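Inactive dihydroorotase-like domain (Chaetomium thermophilum, PDB 5NNL) is an inactive, dihydroorotase-like member of the amidohydrolase superfamily, built on a TIM-barrel fold accompanied by a small beta subdomain. Local coordinates at residues E25-V30 against I42-V47; V61-S66 against F74-T79; V179-L184 against L243-T248; A249-R254 against E285-F290. All coordinates share one frame; numbering follows the deposited sequence. Where two conformers were deposited one is given.

Interaction 1: E25-V30 against I42-V47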
# COMPACT_ATOMS: atom_id res chain seq x y z
N GLU A 25 -9.39 9.02 -15.23
CA GLU A 25 -8.11 8.50 -15.66
C GLU A 25 -7.19 8.13 -14.50
O GLU A 25 -6.11 7.58 -14.74
CB GLU A 25 -7.41 9.53 -16.56
CG GLU A 25 -6.89 8.98 -17.88
CD GLU A 25 -6.78 10.05 -18.95
OE1 GLU A 25 -7.51 11.06 -18.86
OE2 GLU A 25 -5.97 9.89 -19.89
N ASP A 26 -7.61 8.41 -13.26
CA ASP A 26 -6.73 8.25 -12.10
C ASP A 26 -6.15 6.84 -12.01
O ASP A 26 -4.94 6.67 -11.87
CB ASP A 26 -7.49 8.59 -10.82
CG ASP A 26 -7.71 10.08 -10.65
OD1 ASP A 26 -7.39 10.85 -11.58
OD2 ASP A 26 -8.21 10.49 -9.57
N LEU A 27 -7.00 5.82 -12.07
CA LEU A 27 -6.52 4.45 -11.92
C LEU A 27 -5.44 4.14 -12.96
O LEU A 27 -4.36 3.64 -12.62
CB LEU A 27 -7.67 3.45 -12.01
CG LEU A 27 -7.27 1.97 -11.93
CD1 LEU A 27 -6.43 1.68 -10.70
CD2 LEU A 27 -8.50 1.09 -11.95
N GLN A 28 -5.73 4.42 -14.23
CA GLN A 28 -4.73 4.20 -15.28
C GLN A 28 -3.42 4.89 -14.95
O GLN A 28 -2.35 4.26 -14.97
CB GLN A 28 -5.25 4.70 -16.63
CG GLN A 28 -4.15 4.83 -17.69
CD GLN A 28 -4.68 5.13 -19.08
OE1 GLN A 28 -4.53 6.24 -19.58
NE2 GLN A 28 -5.29 4.13 -19.71
N ARG A 29 -3.47 6.19 -14.65
CA ARG A 29 -2.24 6.94 -14.44
C ARG A 29 -1.46 6.39 -13.25
O ARG A 29 -0.22 6.38 -13.27
CB ARG A 29 -2.55 8.42 -14.24
CG ARG A 29 -1.32 9.25 -13.92
CD ARG A 29 -1.40 10.65 -14.50
NE ARG A 29 -0.44 11.54 -13.86
CZ ARG A 29 -0.49 12.87 -13.94
NH1 ARG A 29 -1.47 13.47 -14.61
NH2 ARG A 29 0.43 13.60 -13.33
N VAL A 30 -2.16 5.93 -12.21
CA VAL A 30 -1.46 5.34 -11.07
C VAL A 30 -0.71 4.09 -11.49
O VAL A 30 0.40 3.83 -11.03
CB VAL A 30 -2.45 5.06 -9.92
CG1 VAL A 30 -1.81 4.19 -8.83
CG2 VAL A 30 -2.94 6.36 -9.33
N ILE A 42 -0.18 -4.03 -7.86
CA ILE A 42 -0.61 -3.10 -6.82
C ILE A 42 -2.02 -3.47 -6.37
O ILE A 42 -2.87 -3.82 -7.19
CB ILE A 42 -0.56 -1.63 -7.30
CG1 ILE A 42 -1.53 -1.40 -8.46
CG2 ILE A 42 0.85 -1.26 -7.71
CD1 ILE A 42 -1.68 0.07 -8.86
N ARG A 43 -2.25 -3.38 -5.07
CA ARG A 43 -3.59 -3.43 -4.51
C ARG A 43 -4.12 -2.01 -4.41
O ARG A 43 -3.44 -1.13 -3.86
CB ARG A 43 -3.61 -4.11 -3.15
CG ARG A 43 -4.91 -3.88 -2.37
CD ARG A 43 -4.93 -4.58 -1.02
NE ARG A 43 -6.08 -4.13 -0.25
CZ ARG A 43 -6.16 -2.96 0.38
NH1 ARG A 43 -5.14 -2.12 0.35
NH2 ARG A 43 -7.26 -2.64 1.04
N ILE A 44 -5.31 -1.79 -4.94
CA ILE A 44 -5.93 -0.47 -4.96
C ILE A 44 -6.66 -0.25 -3.65
O ILE A 44 -7.50 -1.07 -3.25
CB ILE A 44 -6.88 -0.33 -6.16
CG1 ILE A 44 -6.17 -0.74 -7.46
CG2 ILE A 44 -7.40 1.09 -6.26
CD1 ILE A 44 -4.91 0.05 -7.76
N MET A 45 -6.35 0.85 -2.98
CA MET A 45 -7.00 1.18 -1.71
C MET A 45 -8.47 1.47 -1.97
O MET A 45 -8.79 2.38 -2.74
CB MET A 45 -6.32 2.38 -1.06
CG MET A 45 -4.85 2.15 -0.73
SD MET A 45 -4.07 3.57 0.05
CE MET A 45 -4.94 3.62 1.62
N PRO A 46 -9.40 0.73 -1.34
CA PRO A 46 -10.83 0.95 -1.65
C PRO A 46 -11.35 2.32 -1.24
O PRO A 46 -12.39 2.74 -1.75
CB PRO A 46 -11.53 -0.17 -0.87
CG PRO A 46 -10.57 -0.56 0.22
CD PRO A 46 -9.19 -0.31 -0.33
N VAL A 47 -10.66 3.03 -0.35
CA VAL A 47 -11.07 4.36 0.08
C VAL A 47 -10.30 5.39 -0.74
O VAL A 47 -9.06 5.41 -0.72
CB VAL A 47 -10.84 4.56 1.59
CG1 VAL A 47 -11.11 6.00 2.01
CG2 VAL A 47 -11.71 3.59 2.39

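Interaction 2: V61-S66 against F74-T79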
# COMPACT_ATOMS: atom_id res chain seq x y z
N VAL A 61 -18.06 0.93 -10.96
CA VAL A 61 -17.44 2.16 -11.44
C VAL A 61 -15.92 2.02 -11.44
O VAL A 61 -15.25 2.38 -12.41
CB VAL A 61 -17.89 3.37 -10.60
CG1 VAL A 61 -17.26 4.65 -11.11
CG2 VAL A 61 -19.41 3.49 -10.61
N ALA A 62 -15.37 1.47 -10.35
CA ALA A 62 -13.93 1.23 -10.30
C ALA A 62 -13.51 0.26 -11.41
O ALA A 62 -12.48 0.46 -12.06
CB ALA A 62 -13.54 0.68 -8.93
N GLN A 63 -14.31 -0.78 -11.64
CA GLN A 63 -13.98 -1.76 -12.67
C GLN A 63 -14.00 -1.13 -14.06
O GLN A 63 -13.11 -1.40 -14.88
CB GLN A 63 -14.94 -2.94 -12.60
CG GLN A 63 -14.76 -3.81 -11.37
CD GLN A 63 -15.86 -4.84 -11.19
OE1 GLN A 63 -17.00 -4.61 -11.60
NE2 GLN A 63 -15.53 -5.97 -10.59
N GLN A 64 -15.00 -0.29 -14.34
CA GLN A 64 -15.06 0.37 -15.63
C GLN A 64 -13.83 1.24 -15.87
O GLN A 64 -13.29 1.27 -16.98
CB GLN A 64 -16.33 1.22 -15.74
CG GLN A 64 -17.29 0.78 -16.83
CD GLN A 64 -17.81 -0.63 -16.62
OE1 GLN A 64 -17.80 -1.46 -17.54
NE2 GLN A 64 -18.27 -0.92 -15.41
N ASN A 65 -13.36 1.94 -14.83
CA ASN A 65 -12.20 2.81 -14.97
C ASN A 65 -10.93 2.04 -15.33
O ASN A 65 -9.93 2.67 -15.70
CB ASN A 65 -11.99 3.60 -13.69
CG ASN A 65 -13.00 4.72 -13.54
OD1 ASN A 65 -13.40 5.34 -14.53
ND2 ASN A 65 -13.41 4.99 -12.31
N SER A 66 -10.94 0.71 -15.23
CA SER A 66 -9.81 -0.10 -15.66
C SER A 66 -9.92 -0.54 -17.11
O SER A 66 -8.93 -1.04 -17.67
CB SER A 66 -9.69 -1.35 -14.78
OG SER A 66 -10.65 -2.33 -15.16
N PHE A 74 -3.31 -5.54 -11.09
CA PHE A 74 -3.89 -4.93 -9.90
C PHE A 74 -5.01 -5.80 -9.36
O PHE A 74 -5.57 -6.64 -10.05
CB PHE A 74 -4.40 -3.51 -10.19
CG PHE A 74 -5.66 -3.47 -11.00
CD1 PHE A 74 -5.61 -3.52 -12.39
CD2 PHE A 74 -6.89 -3.36 -10.38
CE1 PHE A 74 -6.77 -3.47 -13.13
CE2 PHE A 74 -8.05 -3.31 -11.12
CZ PHE A 74 -8.00 -3.37 -12.50
N ASN A 75 -5.30 -5.58 -8.08
CA ASN A 75 -6.44 -6.15 -7.39
C ASN A 75 -7.27 -5.00 -6.83
O ASN A 75 -6.72 -4.00 -6.36
CB ASN A 75 -6.00 -7.06 -6.24
CG ASN A 75 -6.26 -8.53 -6.53
OD1 ASN A 75 -7.31 -8.90 -7.04
ND2 ASN A 75 -5.29 -9.37 -6.18
N LEU A 76 -8.59 -5.13 -6.91
CA LEU A 76 -9.46 -4.21 -6.19
C LEU A 76 -9.71 -4.73 -4.78
O LEU A 76 -9.35 -5.86 -4.42
CB LEU A 76 -10.79 -4.02 -6.93
CG LEU A 76 -10.74 -3.20 -8.22
CD1 LEU A 76 -12.10 -3.18 -8.90
CD2 LEU A 76 -10.28 -1.77 -7.95
N SER A 77 -10.31 -3.88 -3.97
CA SER A 77 -10.65 -4.22 -2.60
C SER A 77 -11.96 -3.50 -2.28
O SER A 77 -12.44 -2.68 -3.05
CB SER A 77 -9.53 -3.82 -1.63
OG SER A 77 -9.79 -4.27 -0.31
N ILE A 78 -12.53 -3.82 -1.12
CA ILE A 78 -13.83 -3.28 -0.74
C ILE A 78 -13.81 -2.89 0.73
O ILE A 78 -13.22 -3.58 1.57
CB ILE A 78 -14.96 -4.28 -1.03
CG1 ILE A 78 -16.32 -3.64 -0.74
CG2 ILE A 78 -14.77 -5.57 -0.22
CD1 ILE A 78 -17.43 -4.16 -1.64
N THR A 79 -14.48 -1.78 1.04
CA THR A 79 -14.52 -1.21 2.38
C THR A 79 -15.71 -1.75 3.17
O THR A 79 -16.82 -1.84 2.66
CB THR A 79 -14.63 0.31 2.32
OG1 THR A 79 -13.77 0.81 1.29
CG2 THR A 79 -14.24 0.94 3.64

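Interaction 3: V179-L184 against L243-T248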
# COMPACT_ATOMS: atom_id res chain seq x y z
N VAL A 179 4.10 -0.71 7.24
CA VAL A 179 4.24 0.72 7.47
C VAL A 179 4.38 1.39 6.12
O VAL A 179 4.95 0.82 5.18
CB VAL A 179 5.44 1.07 8.38
CG1 VAL A 179 5.42 0.24 9.65
CG2 VAL A 179 6.75 0.90 7.65
N CYS A 180 3.86 2.60 6.01
CA CYS A 180 4.10 3.41 4.83
C CYS A 180 5.55 3.88 4.82
O CYS A 180 6.10 4.25 5.86
CB CYS A 180 3.16 4.61 4.80
SG CYS A 180 1.42 4.20 4.97
N VAL A 181 6.16 3.88 3.64
CA VAL A 181 7.59 4.19 3.54
C VAL A 181 7.88 5.58 4.10
O VAL A 181 8.87 5.79 4.81
CB VAL A 181 8.06 4.06 2.08
CG1 VAL A 181 9.49 4.59 1.92
CG2 VAL A 181 7.98 2.61 1.63
N TYR A 182 7.03 6.56 3.79
CA TYR A 182 7.25 7.92 4.30
C TYR A 182 7.33 7.94 5.82
O TYR A 182 8.05 8.78 6.38
CB TYR A 182 6.13 8.85 3.84
CG TYR A 182 6.33 9.52 2.49
CD1 TYR A 182 7.36 9.14 1.64
CD2 TYR A 182 5.49 10.55 2.09
CE1 TYR A 182 7.53 9.77 0.41
CE2 TYR A 182 5.66 11.18 0.87
CZ TYR A 182 6.67 10.79 0.04
OH TYR A 182 6.82 11.42 -1.17
N SER A 183 6.61 7.05 6.50
CA SER A 183 6.62 7.04 7.95
C SER A 183 8.02 6.85 8.51
O SER A 183 8.32 7.32 9.62
CB SER A 183 5.70 5.94 8.49
OG SER A 183 4.34 6.21 8.19
N LEU A 184 8.90 6.15 7.78
CA LEU A 184 10.24 5.89 8.28
C LEU A 184 11.19 7.06 8.07
O LEU A 184 12.26 7.08 8.70
CB LEU A 184 10.82 4.64 7.60
CG LEU A 184 10.19 3.29 7.94
CD1 LEU A 184 10.99 2.16 7.29
CD2 LEU A 184 10.09 3.06 9.44
N LEU A 243 10.89 3.65 -3.15
CA LEU A 243 11.98 2.68 -3.23
C LEU A 243 13.33 3.37 -3.09
O LEU A 243 14.19 2.87 -2.35
CB LEU A 243 11.88 1.88 -4.54
CG LEU A 243 12.91 0.78 -4.78
CD1 LEU A 243 12.85 -0.26 -3.69
CD2 LEU A 243 12.67 0.14 -6.14
N PRO A 244 13.57 4.50 -3.76
CA PRO A 244 14.87 5.18 -3.56
C PRO A 244 15.13 5.55 -2.11
O PRO A 244 16.27 5.41 -1.65
CB PRO A 244 14.75 6.42 -4.45
CG PRO A 244 13.77 6.05 -5.49
CD PRO A 244 12.80 5.11 -4.85
N LEU A 245 14.11 6.02 -1.39
CA LEU A 245 14.28 6.26 0.04
C LEU A 245 14.78 5.01 0.75
O LEU A 245 15.68 5.08 1.59
CB LEU A 245 12.95 6.72 0.66
CG LEU A 245 12.51 8.16 0.38
CD1 LEU A 245 11.05 8.36 0.76
CD2 LEU A 245 13.39 9.15 1.14
N LEU A 246 14.22 3.85 0.41
CA LEU A 246 14.67 2.60 1.01
C LEU A 246 16.07 2.24 0.55
O LEU A 246 16.91 1.84 1.37
CB LEU A 246 13.70 1.48 0.65
CG LEU A 246 12.28 1.63 1.19
CD1 LEU A 246 11.35 0.64 0.50
CD2 LEU A 246 12.25 1.43 2.69
N LEU A 247 16.35 2.38 -0.74
CA LEU A 247 17.66 2.02 -1.25
C LEU A 247 18.73 2.99 -0.75
O LEU A 247 19.89 2.59 -0.57
CB LEU A 247 17.64 1.99 -2.78
CG LEU A 247 16.65 0.98 -3.37
CD1 LEU A 247 16.68 1.05 -4.88
CD2 LEU A 247 16.94 -0.43 -2.91
N THR A 248 18.36 4.25 -0.51
CA THR A 248 19.29 5.16 0.14
C THR A 248 19.64 4.68 1.54
O THR A 248 20.79 4.79 1.98
CB THR A 248 18.68 6.57 0.19
OG1 THR A 248 18.36 6.99 -1.15
CG2 THR A 248 19.65 7.57 0.81

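Interaction 4: A249-R254 against E285-F290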
# COMPACT_ATOMS: atom_id res chain seq x y z
N ALA A 249 18.66 4.11 2.26
CA ALA A 249 18.93 3.54 3.57
C ALA A 249 19.77 2.27 3.47
O ALA A 249 20.54 1.97 4.38
CB ALA A 249 17.62 3.25 4.30
N VAL A 250 19.61 1.51 2.38
CA VAL A 250 20.46 0.34 2.15
C VAL A 250 21.91 0.78 1.98
O VAL A 250 22.83 0.22 2.59
CB VAL A 250 19.97 -0.45 0.92
CG1 VAL A 250 21.01 -1.51 0.50
CG2 VAL A 250 18.63 -1.12 1.20
N VAL A 251 22.14 1.78 1.13
CA VAL A 251 23.48 2.29 0.90
C VAL A 251 24.06 2.85 2.19
O VAL A 251 25.27 2.75 2.44
CB VAL A 251 23.46 3.34 -0.23
CG1 VAL A 251 24.79 4.07 -0.35
CG2 VAL A 251 23.11 2.67 -1.55
N ASP A 252 23.22 3.46 3.03
CA ASP A 252 23.68 3.97 4.31
C ASP A 252 23.81 2.89 5.37
O ASP A 252 24.11 3.21 6.53
CB ASP A 252 22.72 5.06 4.82
CG ASP A 252 22.55 6.19 3.82
OD1 ASP A 252 23.41 6.32 2.92
OD2 ASP A 252 21.56 6.95 3.94
N GLY A 253 23.59 1.63 5.02
CA GLY A 253 23.77 0.54 5.96
C GLY A 253 22.67 0.34 6.97
O GLY A 253 22.87 -0.39 7.94
N ARG A 254 21.50 0.97 6.78
CA ARG A 254 20.38 0.78 7.68
C ARG A 254 19.47 -0.37 7.27
O ARG A 254 18.75 -0.92 8.11
CB ARG A 254 19.54 2.06 7.77
CG ARG A 254 20.25 3.21 8.48
CD ARG A 254 19.28 4.09 9.25
NE ARG A 254 18.67 5.12 8.42
CZ ARG A 254 17.61 5.84 8.79
NH1 ARG A 254 17.04 5.64 9.97
NH2 ARG A 254 17.12 6.76 7.98
N GLU A 285 20.09 0.45 -10.56
CA GLU A 285 21.43 0.95 -10.30
C GLU A 285 21.41 1.50 -8.88
O GLU A 285 21.03 2.64 -8.62
CB GLU A 285 21.82 2.00 -11.34
CG GLU A 285 21.99 1.40 -12.74
CD GLU A 285 21.79 2.39 -13.88
OE1 GLU A 285 22.49 2.25 -14.91
OE2 GLU A 285 20.94 3.29 -13.76
N LEU A 286 21.82 0.64 -7.93
CA LEU A 286 21.64 0.94 -6.51
C LEU A 286 22.45 2.15 -6.07
O LEU A 286 22.05 2.87 -5.15
CB LEU A 286 22.03 -0.29 -5.70
CG LEU A 286 22.06 -0.17 -4.18
CD1 LEU A 286 20.70 0.23 -3.64
CD2 LEU A 286 22.52 -1.48 -3.57
N ASP A 287 23.59 2.40 -6.72
CA ASP A 287 24.51 3.46 -6.30
C ASP A 287 24.36 4.75 -7.09
O ASP A 287 25.00 5.74 -6.74
CB ASP A 287 25.96 2.98 -6.44
CG ASP A 287 26.46 2.25 -5.21
OD1 ASP A 287 26.10 2.66 -4.08
OD2 ASP A 287 27.21 1.27 -5.37
N ARG A 288 23.54 4.76 -8.13
CA ARG A 288 23.41 5.96 -8.95
C ARG A 288 22.62 7.02 -8.19
O ARG A 288 21.50 6.76 -7.74
CB ARG A 288 22.74 5.63 -10.28
CG ARG A 288 22.82 6.78 -11.27
CD ARG A 288 22.21 6.42 -12.60
NE ARG A 288 22.07 7.61 -13.45
CZ ARG A 288 21.34 7.66 -14.56
NH1 ARG A 288 20.67 6.60 -14.98
NH2 ARG A 288 21.29 8.79 -15.25
N ALA A 289 23.21 8.21 -8.05
CA ALA A 289 22.53 9.33 -7.42
C ALA A 289 21.64 10.05 -8.43
O ALA A 289 21.88 10.02 -9.64
CB ALA A 289 23.54 10.31 -6.84
N PHE A 290 20.61 10.70 -7.91
CA PHE A 290 19.71 11.50 -8.72
C PHE A 290 18.99 12.49 -7.82
O PHE A 290 18.72 12.19 -6.65
CB PHE A 290 18.70 10.64 -9.48
CG PHE A 290 17.59 10.11 -8.61
CD1 PHE A 290 17.77 8.98 -7.84
CD2 PHE A 290 16.36 10.75 -8.57
CE1 PHE A 290 16.76 8.49 -7.04
CE2 PHE A 290 15.34 10.27 -7.78
CZ PHE A 290 15.54 9.14 -7.01

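Interaction 1: E25-V30 against I42-V47
Leu27 and Val30 meet Ile44 and Ile42 in a purely apolar helix-on-strand contact in the wall of the TIM barrel, where helix 26-37 packs against the strand that follows it in the chain, 39-44. This is the usual helix-to-strand layer of a (beta/alpha)8 barrel. The pairing shows the two elements to run in opposite senses: the CA atoms of Leu27 and Ile44 lie 8.5 Å apart, and those of Val30 and Ile42 follow at 9.5 Å. Residues 27 and 30 fall on one face of the helix, whose winding is evident in the bond from Val30 N to Asp26 O (2.9 Å). Residues 42 and 44 are alternate positions of the strand. Arg43, between them, points to the strand's other side, where its guanidinium hydrogen-bonds to Ser97 OG and the carbonyl of Ile12. The branches touch through their ends. Leu27, with CG anti to the backbone N (chi1 177°), extends CD1 to the CD1 methyl of Ile44 at 3.7 Å. The same Leu27 methyl also lies 4.1 Å from Ile44 CG1, so it rests against the last bond of the isoleucine and not on a single atom. All four side chains are buried, and Val235 also touches Val30, while Phe74 of the next strand touches Ile42. Ile42 places CG1 between its backbone N and carbonyl carbon (chi1 63°) and runs on extended from there, a path that brings its CD1 to 4.1 Å from Val30 CG1.

Interaction 2: V61-S66 against F74-T79
Leu76 gives up more surface here than any other residue, pressing on Ala62 and Gln63 of helix 56-64 from the strand that follows it, within the beta-alpha-beta unit 39-44, 56-64, 73-79 of the TIM barrel. Both its methyls lie against the alanine: CD1 lies 4.1 Å from Ala62 CB and CD2 4.2 Å from the same atom. CD1 also reaches the aliphatic part of Gln63, 3.7 Å from CG. That carbon is the glutamine atom that meets Leu76; the chain runs extended beyond it to the amide, whose NE2 is hydrogen-bonded to Glu94.

The second centre is Phe74 with Ser66. The ring carbon CZ stands 3.5 Å from Ser66 CB, approached obliquely. Leu76 CG lies in the plane of the same ring, at its edge, which ties the two centres together along the strand. Ile44 of strand 39-44 also touches Phe74. Ser66 turns its hydroxyl back to its own segment, with OG between the backbone N and the carbonyl carbon (chi1 78°). The carbonyl of Gln63 thus takes two donors: Ser66 N at 3.0 Å, and Ser66 OG at 2.6 Å, in the carbonyl plane and on a lone pair.

Interaction 3: V179-L184 against L243-T248
The ring of Tyr182 meets helix 242-251 by an edge: Leu245 CD1 sits near the ring plane, 3.8 Å from CE1 and 3.9 Å from CD1, and the two side chains cross at about a right angle. Neither ring face takes part in this pairing; Leu221, Pro222 and Pro300 also touch the tyrosine. A chi2 of 10° puts CA almost in the ring plane with CD1 on its side, and the CD1-CE1 edge faces the leucine, even though CB itself starts out pointing away from the helix. Beside the ring, Val181 supplies the branched part of the contact. Its CG2 is 4.1 Å from Leu246 CD1, while CG1 lies 4.1 Å from Leu246 CG and 4.2 Å from Leu245 CD1, so the valine sits against two successive leucines. Val181 is the first residue after strand 175-180 of the TIM barrel, at the start of the short, weakly bonded helix 181-185. The contact therefore brings helix 242-251 against the chain as it leaves the C-terminal end of that strand. Phe216 of the neighbouring strand adds its side chain to Leu184 and Leu246. No hydrogen bond joins the two segments. The tyrosine hydroxyl, buried with its ring, is satisfied by Asp241 just before the helix; cohesion here thus rests on close-fitting hydrocarbon, with one hydrogen bond to Asp241 that would limit movement of the hydroxyl end.

Interaction 4: A249-R254 against E285-F290
Val251 makes the close part of this contact: its CG2 methyl is 3.8 Å from the backbone O of Leu286, 4.0 Å from Leu286 CG and 3.9 Å from Asp287 OD1. One methyl is thus set against a carbonyl, a leucine branch point and a carboxylate oxygen. Leu286, with CG anti to its own nitrogen (chi1 174°), also has CD2 4.3 Å from Val250 CG1, a slacker pairing. The carboxylate makes just a van der Waals contact with the valine; OD2 forms a salt bridge with Arg2 NE, and Arg2 also lies against Val251 and Leu286.

In fold terms, the end of helix 242-251 here meets a corner of strand 281-291, in the beta subdomain that accompanies the barrel in the amidohydrolase superfamily. The chain turns at Leu286 and Asp287 in a type I beta turn, closed by a weak bond from Arg288 N to Glu285 O.

On the solvent side the helix stops in a Schellman motif. Gly253 has positive phi (78°), and Arg254 N reaches back to Ala249 O at 2.8 Å while Gly253 N bonds Val250 O at 2.9 Å. The exposed side chains diverge from the contact: Arg254 forms a cation-pi pair with Trp207, and Arg288 runs out extended, bringing NH1 to 3.5 Å from Glu285 OE2, a salt bridge within the segment, with the oxygen in plane at the guanidinium edge.

In the fold
The four contacts fall into two touching pairs. Interactions 1 and 2, with centres 8 Å apart, belong to the barrel wall and lie on neighbouring strands, 39-44 and 73-79: Ile44 N and Asn75 O approach to 3.0 Å, a probable backbone hydrogen bond. Interactions 3 and 4, 12 Å apart between centres, both use helix 242-251, and Leu247 CB meets Leu286 CD1 at 3.6 Å between them. Interactions 1 and 3 are wholly buried and hydrocarbon throughout; interaction 2 adds partly exposed Gln63 and Ser66 at its helix end, and interaction 4, farthest from the chain's centre, brings in carboxylate and carbonyl oxygens. Interactions 2 and 4, 35 Å apart between centres, lie on opposite sides of the chain's centre.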